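Local atomic coordinates of oligopeptide ABC transporter OppAIV (Borrelia burgdorferi B31, PDB entry 4GL8), a protein that probably binds oligopeptides outside the inner membrane and delivers them to an ABC transporter for uptake. Residues N130-V135 and Q180-V185. Numbering follows the deposited sequence.
Sequences NMIKSV and QTFIPV
Ile132 sets its terminal methyl over one face of the Phe182 ring, with CD1 only 3.4 Å from the ring centroid and 17° off the ring normal. This is a close CH-pi contact, a little off-centre toward the CE1 and CZ rim. Both chi angles of Ile132 are near -50°, which bends CG1 and CD1 away from the helix and over the ring; this wholly apolar arm suits a buried site, since its methyl can lie on the flat ring with no polar atom to satisfy. The same branch slides past Thr181, whose CG2, anti to its own backbone N, stands 3.7 Å from Ile132 CD1, so threonine offers its methyl here rather than OG1. Helix 129-135 is thereby joined, by carbon and sulfur atoms of side chains, to the short 3-10 turn at 180-182 in the loop between helices 173-176 and 187-193, within a protein of the solute-binding family 5. At the start of this turn Gln180 packs on a modified side chain of the bound peptide, so the turn that carries Thr181 and Phe182 also reaches the peptide site. Phenylalanine suits position 182 because its ring gives Ile132 a face while Met131 makes a looser Met-aromatic contact: CG lies obliquely, 3.7 Å from Phe182 CE2, and SD sits at the edge, 5.2 Å from the centroid. With CG anti to the backbone N (chi1 178°), methionine's flexible chain reaches the ring, and Met176 packs against both residues. On the partly exposed side, away from the loop, Lys133 and Asn130 suit because their polar ends pair, NZ donating to OD1 at 2.9 Å; Lys133 also makes a cation-pi contact with Phe143.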
ATOM      1  N   ASN A 130     -13.546  -4.615  -0.936  1.00 23.89           N
ATOM      2  CA  ASN A 130     -14.264  -3.405  -1.412  1.00 24.86           C
ATOM      3  C   ASN A 130     -13.720  -2.790  -2.687  1.00 25.26           C
ATOM      4  O   ASN A 130     -14.461  -2.214  -3.476  1.00 25.05           O
ATOM      5  CB  ASN A 130     -14.339  -2.340  -0.329  1.00 24.28           C
ATOM      6  CG  ASN A 130     -15.437  -2.627   0.647  1.00 25.03           C
ATOM      7  OD1 ASN A 130     -16.240  -3.544   0.437  1.00 25.10           O
ATOM      8  ND2 ASN A 130     -15.518  -1.842   1.690  1.00 24.88           N
ATOM      9  N   MET A 131     -12.426  -2.949  -2.905  1.00 26.32           N
ATOM     10  CA  MET A 131     -11.816  -2.522  -4.157  1.00 28.01           C
ATOM     11  C   MET A 131     -12.398  -3.275  -5.379  1.00 27.77           C
ATOM     12  O   MET A 131     -12.706  -2.660  -6.404  1.00 29.82           O
ATOM     13  CB  MET A 131     -10.321  -2.708  -4.061  1.00 30.15           C
ATOM     14  CG  MET A 131      -9.589  -2.327  -5.332  1.00 34.31           C
ATOM     15  SD  MET A 131      -7.825  -2.196  -5.029  1.00 36.94           S
ATOM     16  CE  MET A 131      -7.822  -0.782  -3.964  1.00 34.81           C
ATOM     17  N   ILE A 132     -12.590  -4.582  -5.261  1.00 25.99           N
ATOM     18  CA  ILE A 132     -13.232  -5.347  -6.311  1.00 26.19           C
ATOM     19  C   ILE A 132     -14.702  -4.955  -6.519  1.00 24.45           C
ATOM     20  O   ILE A 132     -15.136  -4.806  -7.644  1.00 23.24           O
ATOM     21  CB  ILE A 132     -13.180  -6.866  -6.054  1.00 27.02           C
ATOM     22  CG1 ILE A 132     -11.767  -7.330  -5.782  1.00 28.73           C
ATOM     23  CG2 ILE A 132     -13.686  -7.625  -7.270  1.00 27.22           C
ATOM     24  CD1 ILE A 132     -10.795  -6.882  -6.859  1.00 30.25           C
ATOM     25  N   LYS A 133     -15.450  -4.832  -5.426  1.00 23.63           N
ATOM     26  CA  LYS A 133     -16.879  -4.501  -5.456  1.00 24.80           C
ATOM     27  C   LYS A 133     -17.187  -3.124  -6.042  1.00 25.41           C
ATOM     28  O   LYS A 133     -18.207  -2.930  -6.693  1.00 26.68           O
ATOM     29  CB  LYS A 133     -17.461  -4.572  -4.039  1.00 25.32           C
ATOM     30  CG  LYS A 133     -17.452  -5.980  -3.463  1.00 25.93           C
ATOM     31  CD  LYS A 133     -17.508  -6.048  -1.940  1.00 25.86           C
ATOM     32  CE  LYS A 133     -18.717  -5.362  -1.362  1.00 25.84           C
ATOM     33  NZ  LYS A 133     -18.559  -5.191   0.104  1.00 25.86           N
ATOM     34  N   SER A 134     -16.310  -2.168  -5.816  1.00 24.71           N
ATOM     35  CA  SER A 134     -16.518  -0.827  -6.337  1.00 26.28           C
ATOM     36  C   SER A 134     -16.214  -0.726  -7.838  1.00 26.32           C
ATOM     37  O   SER A 134     -16.610   0.231  -8.456  1.00 28.76           O
ATOM     38  CB  SER A 134     -15.692   0.211  -5.544  1.00 26.88           C
ATOM     39  OG  SER A 134     -14.298   0.073  -5.802  1.00 28.26           O
ATOM     40  N   VAL A 135     -15.545  -1.724  -8.416  1.00 25.40           N
ATOM     41  CA  VAL A 135     -15.058  -1.662  -9.800  1.00 25.41           C
ATOM     42  C   VAL A 135     -15.894  -2.526 -10.754  1.00 24.18           C
ATOM     43  O   VAL A 135     -16.353  -2.059 -11.801  1.00 24.59           O
ATOM     44  CB  VAL A 135     -13.583  -2.128  -9.828  1.00 26.00           C
ATOM     45  CG1 VAL A 135     -13.113  -2.521 -11.201  1.00 25.95           C
ATOM     46  CG2 VAL A 135     -12.695  -1.033  -9.284  1.00 27.83           C
ATOM     47  N   GLN A 180      -2.257  -6.496  -5.890  1.00 20.28           N
ATOM     48  CA  GLN A 180      -2.292  -7.905  -5.518  1.00 21.02           C
ATOM     49  C   GLN A 180      -3.680  -8.464  -5.356  1.00 20.42           C
ATOM     50  O   GLN A 180      -3.891  -9.588  -5.686  1.00 21.21           O
ATOM     51  CB  GLN A 180      -1.445  -8.174  -4.270  1.00 22.19           C
ATOM     52  CG  GLN A 180      -2.035  -7.711  -2.938  1.00 23.27           C
ATOM     53  CD  GLN A 180      -1.751  -6.257  -2.591  1.00 24.46           C
ATOM     54  OE1 GLN A 180      -1.030  -5.542  -3.291  1.00 26.63           O
ATOM     55  NE2 GLN A 180      -2.310  -5.825  -1.488  1.00 25.74           N
ATOM     56  N   THR A 181      -4.618  -7.673  -4.865  1.00 20.63           N
ATOM     57  CA  THR A 181      -6.026  -8.072  -4.752  1.00 21.21           C
ATOM     58  C   THR A 181      -6.591  -8.593  -6.076  1.00 20.36           C
ATOM     59  O   THR A 181      -7.489  -9.479  -6.080  1.00 22.12           O
ATOM     60  CB  THR A 181      -6.869  -6.846  -4.329  1.00 22.69           C
ATOM     61  OG1 THR A 181      -6.374  -6.348  -3.091  1.00 24.63           O
ATOM     62  CG2 THR A 181      -8.278  -7.198  -4.130  1.00 25.02           C
ATOM     63  N   PHE A 182      -6.075  -8.055  -7.182  1.00 18.26           N
ATOM     64  CA  PHE A 182      -6.499  -8.450  -8.508  1.00 18.28           C
ATOM     65  C   PHE A 182      -5.656  -9.559  -9.143  1.00 17.98           C
ATOM     66  O   PHE A 182      -5.968 -10.029 -10.239  1.00 18.43           O
ATOM     67  CB  PHE A 182      -6.505  -7.248  -9.445  1.00 18.16           C
ATOM     68  CG  PHE A 182      -7.632  -6.292  -9.222  1.00 18.15           C
ATOM     69  CD1 PHE A 182      -8.826  -6.441  -9.901  1.00 18.66           C
ATOM     70  CD2 PHE A 182      -7.470  -5.209  -8.415  1.00 18.39           C
ATOM     71  CE1 PHE A 182      -9.834  -5.527  -9.769  1.00 19.01           C
ATOM     72  CE2 PHE A 182      -8.485  -4.299  -8.238  1.00 18.94           C
ATOM     73  CZ  PHE A 182      -9.677  -4.448  -8.921  1.00 18.85           C
ATOM     74  N   ILE A 183      -4.618 -10.008  -8.462  1.00 18.30           N
ATOM     75  CA  ILE A 183      -3.721 -11.009  -9.040  1.00 18.62           C
ATOM     76  C   ILE A 183      -4.343 -12.388  -8.858  1.00 18.46           C
ATOM     77  O   ILE A 183      -4.736 -12.732  -7.756  1.00 18.99           O
ATOM     78  CB  ILE A 183      -2.299 -10.935  -8.428  1.00 18.90           C
ATOM     79  CG1 ILE A 183      -1.705  -9.565  -8.744  1.00 19.20           C
ATOM     80  CG2 ILE A 183      -1.424 -12.043  -8.989  1.00 18.73           C
ATOM     81  CD1 ILE A 183      -0.344  -9.294  -8.137  1.00 19.40           C
ATOM     82  N   PRO A 184      -4.458 -13.165  -9.944  1.00 18.49           N
ATOM     83  CA  PRO A 184      -5.069 -14.486  -9.823  1.00 19.46           C
ATOM     84  C   PRO A 184      -4.231 -15.444  -8.980  1.00 20.57           C
ATOM     85  O   PRO A 184      -2.980 -15.373  -9.007  1.00 20.62           O
ATOM     86  CB  PRO A 184      -5.145 -14.984 -11.280  1.00 19.30           C
ATOM     87  CG  PRO A 184      -5.092 -13.714 -12.107  1.00 18.74           C
ATOM     88  CD  PRO A 184      -4.141 -12.848 -11.347  1.00 18.49           C
ATOM     89  N   VAL A 185      -4.928 -16.341  -8.268  1.00 20.82           N
ATOM     90  CA  VAL A 185      -4.283 -17.338  -7.412  1.00 21.39           C
ATOM     91  C   VAL A 185      -4.709 -18.737  -7.844  1.00 21.93           C
ATOM     92  O   VAL A 185      -5.745 -18.881  -8.472  1.00 21.80           O
ATOM     93  CB  VAL A 185      -4.616 -17.112  -5.924  1.00 21.32           C
ATOM     94  CG1 VAL A 185      -3.962 -15.841  -5.431  1.00 20.80           C
ATOM     95  CG2 VAL A 185      -6.117 -17.054  -5.703  1.00 21.65           C
TER